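Local coordinates for protein lysine/ornithine decarboxylase (Vibrio vulnificus, PDB 2PLJ) that catalyses the decarboxylation of lysine and ornithine to cadaverine and putrescine, probably using pyridoxal phosphate in a beta/alpha-barrel domain, at residues R70-A75 and G292-A297; K132-I137 and K160-D165; Q193-I198 and V240-P245; N223-A228 and G254-N259. All coordinates share one frame; numbering follows the deposited sequence.

How the contacts relate
Contacts 1 and 4 lie deep in the pyridoxal-binding barrel and both reach the phosphate of the putrescine adduct. They also touch each other, Phe294 packing against Pro257 and Val258, with centres about 13 Å apart. Contacts 2 and 3 lie towards the outside of the barrel, with centres about 26 and 32 Å from the centre of the chain, and each joins an outer helix to a loop that comes later in the chain. Helix 223-241 is shared: its start serves contact 4 and its end contact 3. Chemistry follows place: backbone N-H groups and aromatic rings near the cofactor, a tyrosine-carboxylate bond in contact 2, and aliphatic groups under an arginine in contact 3.

Contact 1: R70-A75 and G292-A297; sequences RALKNA and GRFICA. With P3T ((4-{[(4-aminobutyl)amino]methyl}-5-hydroxy-6-methylpyridin-3-yl)methyl dihydrogen phosphate), chain D.
Leu72 and Ala71, on the last turn and a half of helix 62-75, meet the Phe294 ring at its CE2 corner. The tight spot is small: Leu72 CB comes 3.9 Å from Phe294 CE2, approaching the ring obliquely, while Ala71 CB stands farther off at its edge, 4.4 Å from the same CE2. Phe294 can reach this far because its CG lies anti to the backbone nitrogen (chi1 -174°), which carries the ring away from the short helix 293-296 and towards the longer one. The two segments share no hydrogen bond, and the contact is apolar packing of three side chains. The far side of helix 62-75 is a different environment: Arg70, Lys73 and Asn74 are exposed, and Arg70 forms a salt bridge with Glu100.

At its other end the segment 292-297 belongs to the active site. Gly292 N donates to OAE of the phosphopyridoxyl-putrescine adduct at 2.8 Å, and Arg293 N donates to OAF at 2.7 Å, both bonds fairly straight. The phosphate is thus held by main-chain N-H groups at the start of a single helical turn, whose small dipole may add to the attraction. Arg293 sends its guanidinium past the putrescine arm, held by a salt bridge to Asp334 and hydrogen bonds to Ser217 and Tyr260.

Phe294 therefore sits on the back of a phosphate-binding turn. Ile267 of helix 267-278 touches both it and Leu72, Leu72 also rests on Leu81 of barrel strand 79-84, and the turn itself follows strand 286-289 of the parallel barrel.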
# COMPACT_ATOMS: atom_id res chain seq x y z
N ARG A 70 16.69 6.58 24.08
CA ARG A 70 17.29 6.62 25.43
C ARG A 70 16.70 5.55 26.35
O ARG A 70 17.43 4.91 27.09
CB ARG A 70 17.14 8.00 26.02
CG ARG A 70 17.96 9.03 25.24
CD ARG A 70 17.73 10.45 25.80
NE ARG A 70 18.39 11.46 24.96
CZ ARG A 70 18.28 12.77 25.14
NH1 ARG A 70 17.55 13.27 26.14
NH2 ARG A 70 18.93 13.61 24.34
N ALA A 71 15.38 5.36 26.26
CA ALA A 71 14.69 4.35 27.07
C ALA A 71 15.18 2.94 26.72
O ALA A 71 15.43 2.13 27.62
CB ALA A 71 13.19 4.46 26.92
N LEU A 72 15.34 2.66 25.42
CA LEU A 72 15.83 1.34 25.00
C LEU A 72 17.30 1.11 25.41
O LEU A 72 17.64 0.01 25.89
CB LEU A 72 15.64 1.14 23.50
CG LEU A 72 15.94 -0.30 23.01
CD1 LEU A 72 15.12 -1.36 23.73
CD2 LEU A 72 15.67 -0.37 21.52
N LYS A 73 18.14 2.13 25.20
CA LYS A 73 19.55 2.09 25.64
C LYS A 73 19.62 1.77 27.13
O LYS A 73 20.43 0.92 27.56
CB LYS A 73 20.23 3.43 25.33
CG LYS A 73 21.72 3.40 25.54
CD LYS A 73 22.35 4.74 25.17
CE LYS A 73 23.87 4.65 25.30
NZ LYS A 73 24.47 5.99 25.03
N ASN A 74 18.76 2.39 27.92
CA ASN A 74 18.78 2.14 29.35
C ASN A 74 18.26 0.75 29.72
O ASN A 74 18.73 0.14 30.70
CB ASN A 74 18.07 3.26 30.13
CG ASN A 74 18.67 3.44 31.52
OD1 ASN A 74 18.36 2.68 32.45
ND2 ASN A 74 19.59 4.39 31.66
N ALA A 75 17.33 0.23 28.92
CA ALA A 75 16.74 -1.10 29.10
C ALA A 75 17.70 -2.23 28.66
O ALA A 75 17.66 -3.36 29.19
CB ALA A 75 15.41 -1.22 28.35
N GLY A 292 13.26 -0.98 15.37
CA GLY A 292 12.60 -0.05 14.44
C GLY A 292 11.42 0.60 15.14
O GLY A 292 11.52 1.75 15.64
N ARG A 293 10.32 -0.16 15.20
CA ARG A 293 9.05 0.33 15.72
C ARG A 293 9.20 1.03 17.07
O ARG A 293 8.57 2.05 17.32
CB ARG A 293 8.08 -0.84 15.86
CG ARG A 293 6.67 -0.44 16.32
CD ARG A 293 5.81 -1.70 16.66
NE ARG A 293 5.77 -2.70 15.59
CZ ARG A 293 4.86 -2.73 14.61
NH1 ARG A 293 3.90 -1.80 14.52
NH2 ARG A 293 4.90 -3.71 13.70
N PHE A 294 10.02 0.44 17.96
CA PHE A 294 10.06 1.01 19.31
C PHE A 294 10.53 2.47 19.30
O PHE A 294 10.05 3.30 20.06
CB PHE A 294 10.98 0.16 20.22
CG PHE A 294 10.94 0.60 21.67
CD1 PHE A 294 9.95 0.11 22.54
CD2 PHE A 294 11.85 1.56 22.13
CE1 PHE A 294 9.88 0.56 23.86
CE2 PHE A 294 11.82 2.01 23.47
CZ PHE A 294 10.84 1.52 24.34
N ILE A 295 11.44 2.78 18.39
CA ILE A 295 11.99 4.12 18.33
C ILE A 295 11.04 5.13 17.68
O ILE A 295 10.88 6.26 18.19
CB ILE A 295 13.41 4.11 17.65
CG1 ILE A 295 14.43 3.47 18.61
CG2 ILE A 295 13.91 5.54 17.33
CD1 ILE A 295 15.75 3.16 17.94
N CYS A 296 10.42 4.73 16.56
CA CYS A 296 9.63 5.69 15.75
C CYS A 296 8.15 5.69 16.02
O CYS A 296 7.51 6.71 15.86
CB CYS A 296 9.88 5.53 14.24
SG CYS A 296 9.56 3.88 13.65
N ALA A 297 7.59 4.53 16.40
CA ALA A 297 6.11 4.47 16.44
C ALA A 297 5.44 5.60 17.27
O ALA A 297 4.48 6.22 16.79
CB ALA A 297 5.61 3.06 16.87
OAE P3T D . 11.76 -3.31 15.76
PAU P3T D . 10.76 -3.74 14.60
OAF P3T D . 10.27 -2.45 13.79
OAC P3T D . 9.59 -4.60 15.04
OAP P3T D . 11.54 -4.60 13.47
CAM P3T D . 12.67 -3.95 12.75
CAS P3T D . 13.34 -5.07 11.95
CAH P3T D . 14.63 -5.39 12.40
NAO P3T D . 15.32 -6.36 11.79
CAQ P3T D . 14.81 -7.08 10.79
CAA P3T D . 15.66 -8.21 10.17
CAR P3T D . 13.51 -6.83 10.32
OAD P3T D . 13.03 -7.57 9.30
CAT P3T D . 12.74 -5.81 10.92
CAG P3T D . 11.44 -5.51 10.40
NAN P3T D . 10.76 -6.45 9.74
CAL P3T D . 9.41 -6.29 9.11
CAK P3T D . 8.38 -5.63 10.04
CAJ P3T D . 7.08 -5.47 9.19
CAI P3T D . 5.97 -4.81 10.01
NAB P3T D . 4.67 -4.83 9.30

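Contact 2: K132-I137 and K160-D165; sequences KRDADI and KAYRDD
The Tyr162 ring lies between two aliphatic groups, with Ile137 CG2 over one face and the methyl of its own neighbour Ala161 over the other, both offset towards the rim. The Ile137 methyl makes a CH-pi contact, 4.1 Å from the ring centroid, and passes closest to the ring at Tyr162 CD1, 3.9 Å away. At the edge, near the ring plane, comes the carboxylate of Asp134, turned 27° from the ring. Tyr162 OH donates to Asp134 OD1 across 2.6 Å, meeting that oxygen on its syn side and 20° out of the carboxylate plane. The aspartate reaches the hydroxyl because its CG stands anti to the backbone nitrogen (chi1 -176°).

Beside this pair, the start of helix 134-143 is held by a second aspartate. Arg133 occupies the N-cap position, and Asp136 OD2 accepts from Arg133 N at 2.8 Å. The Arg133 guanidinium also grips the Asp136 carboxylate side-on, NE to OD2 and NH2 to OD1, each at 3.0 Å. Arg133 in turn packs on Met307 of the second subunit.

Tyr162 lies in the loop leading into barrel strand 167-171, so the contact ties that loop back to the start of helix 134-143, across the intervening strand 147-150 and helix 153-157. Its hydroxyl also bonds to Arg138 NH1. This cationic partner would probably make the phenol a stronger donor to Asp134, whose negative charge also lies at a helix N-terminus, where the dipole should help to stabilise it.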
# COMPACT_ATOMS: atom_id res chain seq x y z
N LYS A 132 19.94 -10.93 -1.63
CA LYS A 132 20.43 -9.74 -2.29
C LYS A 132 20.88 -10.05 -3.71
O LYS A 132 21.49 -11.09 -3.98
CB LYS A 132 21.62 -9.15 -1.52
CG LYS A 132 21.31 -8.66 -0.08
CD LYS A 132 22.57 -8.45 0.78
CE LYS A 132 23.25 -9.80 1.14
NZ LYS A 132 22.29 -10.84 1.69
N ARG A 133 20.59 -9.12 -4.62
CA ARG A 133 21.17 -9.21 -5.95
C ARG A 133 22.63 -8.73 -5.87
O ARG A 133 22.98 -7.97 -4.95
CB ARG A 133 20.40 -8.32 -6.92
CG ARG A 133 18.94 -8.75 -7.02
CD ARG A 133 18.11 -7.65 -7.62
NE ARG A 133 18.02 -6.55 -6.67
CZ ARG A 133 17.12 -5.57 -6.73
NH1 ARG A 133 16.24 -5.53 -7.72
NH2 ARG A 133 17.12 -4.60 -5.80
N ASP A 134 23.45 -9.15 -6.83
CA ASP A 134 24.84 -8.71 -6.85
C ASP A 134 24.92 -7.18 -6.70
O ASP A 134 25.70 -6.68 -5.87
CB ASP A 134 25.58 -9.20 -8.10
CG ASP A 134 27.05 -8.83 -8.07
OD1 ASP A 134 27.76 -9.30 -7.15
OD2 ASP A 134 27.48 -8.06 -8.96
N ALA A 135 24.11 -6.44 -7.46
CA ALA A 135 24.09 -4.96 -7.38
C ALA A 135 23.83 -4.42 -5.97
O ALA A 135 24.43 -3.43 -5.56
CB ALA A 135 23.11 -4.35 -8.39
N ASP A 136 22.97 -5.09 -5.21
CA ASP A 136 22.62 -4.66 -3.85
C ASP A 136 23.88 -4.74 -2.99
O ASP A 136 24.15 -3.86 -2.19
CB ASP A 136 21.53 -5.55 -3.26
CG ASP A 136 20.21 -5.48 -4.04
OD1 ASP A 136 19.87 -4.39 -4.59
OD2 ASP A 136 19.51 -6.54 -4.12
N ILE A 137 24.66 -5.79 -3.19
CA ILE A 137 25.89 -5.93 -2.41
C ILE A 137 26.88 -4.83 -2.82
O ILE A 137 27.50 -4.18 -1.95
CB ILE A 137 26.52 -7.32 -2.63
CG1 ILE A 137 25.61 -8.41 -2.04
CG2 ILE A 137 27.97 -7.36 -2.02
CD1 ILE A 137 25.93 -9.85 -2.59
N LYS A 160 31.70 -14.81 -2.53
CA LYS A 160 33.04 -15.26 -2.96
C LYS A 160 33.81 -14.11 -3.63
O LYS A 160 35.00 -13.88 -3.36
CB LYS A 160 32.92 -16.45 -3.92
CG LYS A 160 32.52 -17.75 -3.23
CD LYS A 160 32.44 -18.84 -4.28
CE LYS A 160 32.34 -20.22 -3.68
NZ LYS A 160 32.60 -21.28 -4.72
N ALA A 161 33.11 -13.40 -4.51
CA ALA A 161 33.71 -12.32 -5.28
C ALA A 161 34.07 -11.13 -4.38
O ALA A 161 34.81 -10.24 -4.79
CB ALA A 161 32.76 -11.91 -6.41
N TYR A 162 33.55 -11.13 -3.15
CA TYR A 162 33.73 -10.02 -2.20
C TYR A 162 34.43 -10.44 -0.90
O TYR A 162 34.37 -9.71 0.09
CB TYR A 162 32.36 -9.35 -1.89
CG TYR A 162 31.67 -8.94 -3.16
CD1 TYR A 162 30.60 -9.68 -3.66
CD2 TYR A 162 32.13 -7.84 -3.89
CE1 TYR A 162 29.97 -9.32 -4.88
CE2 TYR A 162 31.51 -7.46 -5.09
CZ TYR A 162 30.44 -8.20 -5.58
OH TYR A 162 29.88 -7.83 -6.77
N ARG A 163 35.10 -11.59 -0.94
CA ARG A 163 35.60 -12.21 0.30
C ARG A 163 36.61 -11.35 1.06
O ARG A 163 36.75 -11.49 2.28
CB ARG A 163 36.21 -13.57 0.02
CG ARG A 163 37.41 -13.50 -0.92
CD ARG A 163 38.25 -14.76 -0.81
NE ARG A 163 37.45 -15.96 -0.98
CZ ARG A 163 37.15 -16.51 -2.16
NH1 ARG A 163 37.60 -15.95 -3.29
NH2 ARG A 163 36.42 -17.62 -2.21
N ASP A 164 37.33 -10.50 0.37
CA ASP A 164 38.27 -9.59 1.01
C ASP A 164 37.64 -8.41 1.71
O ASP A 164 38.29 -7.73 2.46
CB ASP A 164 39.26 -9.04 -0.01
CG ASP A 164 40.22 -10.10 -0.54
OD1 ASP A 164 40.34 -11.16 0.04
OD2 ASP A 164 40.81 -9.84 -1.56
N ASP A 165 36.36 -8.18 1.43
CA ASP A 165 35.72 -6.91 1.72
C ASP A 165 34.62 -6.97 2.78
O ASP A 165 34.23 -5.97 3.29
CB ASP A 165 35.13 -6.30 0.47
CG ASP A 165 36.14 -6.10 -0.63
OD1 ASP A 165 37.28 -5.79 -0.30
OD2 ASP A 165 35.76 -6.28 -1.80

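Contact 3: Q193-I198 and V240-P245; sequences QALVII and VERGLP
Leu195 on helix 191-203 supports the guanidinium of Arg242, which lies just beyond the last turn of helix 223-241; two successive outer helices of the beta/alpha barrel meet here. The second helix ends in a Schellman motif: Gly243 leaves the helix at positive phi, and the residues before and after it, Arg242 and Leu244, both point towards helix 191-203.

Followed outward, Leu195 first offers CB, which lies over one face of the guanidinium, 3.5 Å from Arg242 NH1 and 3.8 Å from Arg242 CZ. From there CG carries the branch forward, and CD1 ends 3.8 Å from Arg242 NH2. The leucine thus runs beneath the group from one terminal nitrogen towards the other. The arginine reaches across with its chain extended from CG to NE, and Glu199 offers NH1 a long, weak ion pair. Leu195 also packs on Gln238 and Val239 of the second helix.

One turn further along the first helix the contact is purely aliphatic. Val239 lies against both Ile198 and Leu244. With Ile198 CG1 anti to the carbonyl carbon (chi1 -68°), its other branch is left to make the contact: Ile198 CG2 touches Leu244 CD1 at 4.0 Å.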
# COMPACT_ATOMS: atom_id res chain seq x y z
N GLN A 193 22.10 -26.01 9.95
CA GLN A 193 22.41 -25.32 8.70
C GLN A 193 23.41 -24.19 8.94
O GLN A 193 24.26 -23.91 8.09
CB GLN A 193 21.14 -24.76 8.02
CG GLN A 193 20.22 -25.83 7.43
CD GLN A 193 18.84 -25.31 6.99
OE1 GLN A 193 18.31 -24.30 7.49
NE2 GLN A 193 18.24 -26.03 6.04
N ALA A 194 23.28 -23.52 10.09
CA ALA A 194 24.18 -22.42 10.43
C ALA A 194 25.63 -22.93 10.52
O ALA A 194 26.54 -22.29 9.98
CB ALA A 194 23.76 -21.77 11.72
N LEU A 195 25.82 -24.08 11.17
CA LEU A 195 27.16 -24.69 11.27
C LEU A 195 27.71 -25.03 9.88
O LEU A 195 28.88 -24.76 9.61
CB LEU A 195 27.16 -25.88 12.25
CG LEU A 195 26.92 -25.41 13.70
CD1 LEU A 195 26.49 -26.54 14.62
CD2 LEU A 195 28.15 -24.70 14.26
N VAL A 196 26.86 -25.56 9.00
CA VAL A 196 27.26 -25.88 7.62
C VAL A 196 27.67 -24.61 6.87
O VAL A 196 28.70 -24.57 6.19
CB VAL A 196 26.15 -26.65 6.84
CG1 VAL A 196 26.56 -26.89 5.41
CG2 VAL A 196 25.83 -28.01 7.52
N ILE A 197 26.89 -23.54 7.03
CA ILE A 197 27.24 -22.26 6.42
C ILE A 197 28.59 -21.74 6.94
O ILE A 197 29.44 -21.26 6.17
CB ILE A 197 26.12 -21.21 6.63
CG1 ILE A 197 24.89 -21.59 5.79
CG2 ILE A 197 26.60 -19.82 6.25
CD1 ILE A 197 23.61 -20.83 6.18
N ILE A 198 28.81 -21.87 8.24
CA ILE A 198 30.02 -21.33 8.88
C ILE A 198 31.26 -22.14 8.45
O ILE A 198 32.31 -21.58 8.10
CB ILE A 198 29.85 -21.22 10.41
CG1 ILE A 198 28.80 -20.14 10.76
CG2 ILE A 198 31.19 -20.88 11.10
CD1 ILE A 198 28.31 -20.17 12.17
N VAL A 240 33.37 -23.19 18.01
CA VAL A 240 34.66 -23.31 18.72
C VAL A 240 35.09 -24.77 18.88
O VAL A 240 36.27 -25.12 18.69
CB VAL A 240 34.59 -22.59 20.10
CG1 VAL A 240 35.71 -23.05 21.05
CG2 VAL A 240 34.58 -21.07 19.91
N GLU A 241 34.13 -25.63 19.24
CA GLU A 241 34.42 -27.05 19.44
C GLU A 241 34.82 -27.74 18.15
O GLU A 241 35.60 -28.70 18.16
CB GLU A 241 33.22 -27.76 20.09
CG GLU A 241 32.99 -27.37 21.56
CD GLU A 241 34.26 -27.52 22.43
OE1 GLU A 241 34.71 -26.50 23.01
OE2 GLU A 241 34.81 -28.63 22.50
N ARG A 242 34.29 -27.25 17.03
CA ARG A 242 34.66 -27.74 15.71
C ARG A 242 36.00 -27.17 15.21
O ARG A 242 36.42 -27.49 14.09
CB ARG A 242 33.56 -27.44 14.69
CG ARG A 242 32.32 -28.30 14.87
CD ARG A 242 31.36 -28.10 13.72
NE ARG A 242 30.11 -28.82 13.90
CZ ARG A 242 29.20 -29.00 12.94
NH1 ARG A 242 29.40 -28.52 11.71
NH2 ARG A 242 28.08 -29.65 13.19
N GLY A 243 36.65 -26.34 16.02
CA GLY A 243 37.93 -25.74 15.65
C GLY A 243 37.83 -24.61 14.62
O GLY A 243 38.83 -24.25 13.99
N LEU A 244 36.64 -24.05 14.46
CA LEU A 244 36.41 -22.95 13.52
C LEU A 244 36.66 -21.60 14.21
O LEU A 244 36.67 -21.54 15.45
CB LEU A 244 34.97 -23.01 12.96
CG LEU A 244 34.59 -24.20 12.07
CD1 LEU A 244 33.08 -24.34 11.96
CD2 LEU A 244 35.23 -24.12 10.68
N PRO A 245 36.91 -20.52 13.44
CA PRO A 245 37.11 -19.21 14.10
C PRO A 245 35.94 -18.84 15.02
O PRO A 245 34.79 -18.95 14.60
CB PRO A 245 37.20 -18.23 12.92
CG PRO A 245 37.61 -19.06 11.75
CD PRO A 245 37.05 -20.43 11.97

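Contact 4: N223-A228 and G254-N259; sequences NKYVEA and GGFPVN. With P3T ((4-{[(4-aminobutyl)amino]methyl}-5-hydroxy-6-methylpyridin-3-yl)methyl dihydrogen phosphate), chain D.
Tyr225, on the first turn of helix 223-241, faces a glycine-rich phosphate-binding loop of the barrel, in which Gly255 turns the chain at positive phi, its CA 9.6 Å from that of Tyr225. The tyrosine does the reaching. Its hydroxyl donates to Gly254 O at 2.6 Å, with a C=O...donor angle of 125° and the donor tilted 28° from the carbonyl plane. The same oxygen, Tyr225 OH, comes within 3.1 Å of Gly255 C; a glycine here leaves room for the phenol end to lie against bare main chain.

Beside this bond the Tyr225 and Phe256 rings lie almost parallel, but are slid so far that they barely overlap, their centroids 5.4 Å apart. The nearest ring carbons are Tyr225 CE1 and Phe256 CE1, at 4.1 Å. Tyr225 OH itself stands over one face of the Phe256 ring, towards its rim. Helix 267-278 packs against both residues, Ile274 meeting Tyr225 and Phe270 meeting Phe256, while Phe294 adds a further aromatic neighbour to Phe256.

A single peptide unit links the helix to the cofactor adduct. Its carbonyl is taken by Tyr225, which probably strengthens its N-H as a donor and fixes its orientation. That N-H, on Gly255 N, points almost straight at the phosphate, 2.9 Å from P3T OAE (N-H...O 168°).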
# COMPACT_ATOMS: atom_id res chain seq x y z
N ASN A 223 10.43 -14.05 26.26
CA ASN A 223 10.99 -15.41 26.23
C ASN A 223 11.44 -15.85 24.83
O ASN A 223 12.35 -16.66 24.71
CB ASN A 223 10.04 -16.44 26.85
CG ASN A 223 10.72 -17.79 27.08
OD1 ASN A 223 11.76 -17.87 27.74
ND2 ASN A 223 10.12 -18.86 26.55
N LYS A 224 10.81 -15.31 23.78
CA LYS A 224 11.29 -15.54 22.40
C LYS A 224 12.75 -15.16 22.23
O LYS A 224 13.55 -15.93 21.65
CB LYS A 224 10.43 -14.81 21.37
CG LYS A 224 8.99 -15.31 21.34
CD LYS A 224 8.27 -14.81 20.11
CE LYS A 224 6.83 -15.29 20.13
NZ LYS A 224 6.05 -14.75 18.98
N TYR A 225 13.12 -13.99 22.75
CA TYR A 225 14.51 -13.54 22.73
C TYR A 225 15.42 -14.46 23.53
O TYR A 225 16.52 -14.85 23.08
CB TYR A 225 14.65 -12.11 23.24
CG TYR A 225 13.96 -11.08 22.36
CD1 TYR A 225 14.64 -10.41 21.34
CD2 TYR A 225 12.60 -10.78 22.56
CE1 TYR A 225 14.00 -9.44 20.50
CE2 TYR A 225 11.94 -9.82 21.75
CZ TYR A 225 12.64 -9.15 20.75
OH TYR A 225 11.98 -8.24 19.98
N VAL A 226 14.98 -14.78 24.74
CA VAL A 226 15.77 -15.63 25.63
C VAL A 226 16.11 -16.98 24.96
O VAL A 226 17.27 -17.38 24.95
CB VAL A 226 15.02 -15.86 26.97
CG1 VAL A 226 15.80 -16.81 27.87
CG2 VAL A 226 14.77 -14.51 27.66
N GLU A 227 15.11 -17.65 24.40
CA GLU A 227 15.33 -18.97 23.78
C GLU A 227 16.28 -18.86 22.60
O GLU A 227 17.14 -19.73 22.42
CB GLU A 227 14.02 -19.62 23.32
CG GLU A 227 13.01 -19.98 24.42
CD GLU A 227 11.90 -20.91 23.92
OE1 GLU A 227 11.55 -20.84 22.71
OE2 GLU A 227 11.36 -21.70 24.72
N ALA A 228 16.10 -17.81 21.80
CA ALA A 228 16.98 -17.53 20.66
C ALA A 228 18.41 -17.31 21.11
O ALA A 228 19.35 -17.84 20.51
CB ALA A 228 16.46 -16.32 19.84
N GLY A 254 15.14 -6.96 15.90
CA GLY A 254 14.16 -5.96 16.33
C GLY A 254 13.02 -6.58 17.10
O GLY A 254 13.14 -7.65 17.70
N GLY A 255 11.88 -5.87 17.09
CA GLY A 255 10.62 -6.48 17.58
C GLY A 255 10.13 -6.01 18.93
O GLY A 255 9.09 -6.47 19.41
N PHE A 256 10.87 -5.11 19.56
CA PHE A 256 10.50 -4.57 20.87
C PHE A 256 9.17 -3.86 20.68
O PHE A 256 8.99 -3.12 19.70
CB PHE A 256 11.58 -3.60 21.36
CG PHE A 256 12.96 -4.19 21.29
CD1 PHE A 256 13.37 -5.16 22.22
CD2 PHE A 256 13.80 -3.89 20.21
CE1 PHE A 256 14.65 -5.74 22.12
CE2 PHE A 256 15.08 -4.46 20.10
CZ PHE A 256 15.50 -5.39 21.07
N PRO A 257 8.22 -4.13 21.59
CA PRO A 257 6.85 -3.66 21.40
C PRO A 257 6.56 -2.28 21.99
O PRO A 257 7.23 -1.82 22.92
CB PRO A 257 6.04 -4.75 22.14
CG PRO A 257 6.91 -5.05 23.36
CD PRO A 257 8.36 -5.00 22.77
N VAL A 258 5.51 -1.65 21.46
CA VAL A 258 5.03 -0.37 22.00
C VAL A 258 3.52 -0.46 22.23
O VAL A 258 2.84 -1.35 21.71
CB VAL A 258 5.33 0.80 21.04
CG1 VAL A 258 6.81 0.90 20.77
CG2 VAL A 258 4.54 0.67 19.75
N ASN A 259 3.01 0.49 23.00
CA ASN A 259 1.58 0.53 23.29
C ASN A 259 0.82 1.06 22.11
O ASN A 259 1.12 2.16 21.63
CB ASN A 259 1.30 1.42 24.50
CG ASN A 259 1.91 0.86 25.76
OD1 ASN A 259 2.71 1.52 26.41
ND2 ASN A 259 1.58 -0.36 26.07
OAE P3T D . 11.76 -3.31 15.76
PAU P3T D . 10.76 -3.74 14.60
OAF P3T D . 10.27 -2.45 13.79
OAC P3T D . 9.59 -4.60 15.04
OAP P3T D . 11.54 -4.60 13.47
CAM P3T D . 12.67 -3.95 12.75
CAS P3T D . 13.34 -5.07 11.95
CAH P3T D . 14.63 -5.39 12.40
NAO P3T D . 15.32 -6.36 11.79
CAQ P3T D . 14.81 -7.08 10.79
CAA P3T D . 15.66 -8.21 10.17
CAR P3T D . 13.51 -6.83 10.32
OAD P3T D . 13.03 -7.57 9.30
CAT P3T D . 12.74 -5.81 10.92
CAG P3T D . 11.44 -5.51 10.40
NAN P3T D . 10.76 -6.45 9.74
CAL P3T D . 9.41 -6.29 9.11
CAK P3T D . 8.38 -5.63 10.04
CAJ P3T D . 7.08 -5.47 9.19
CAI P3T D . 5.97 -4.81 10.01
NAB P3T D . 4.67 -4.83 9.30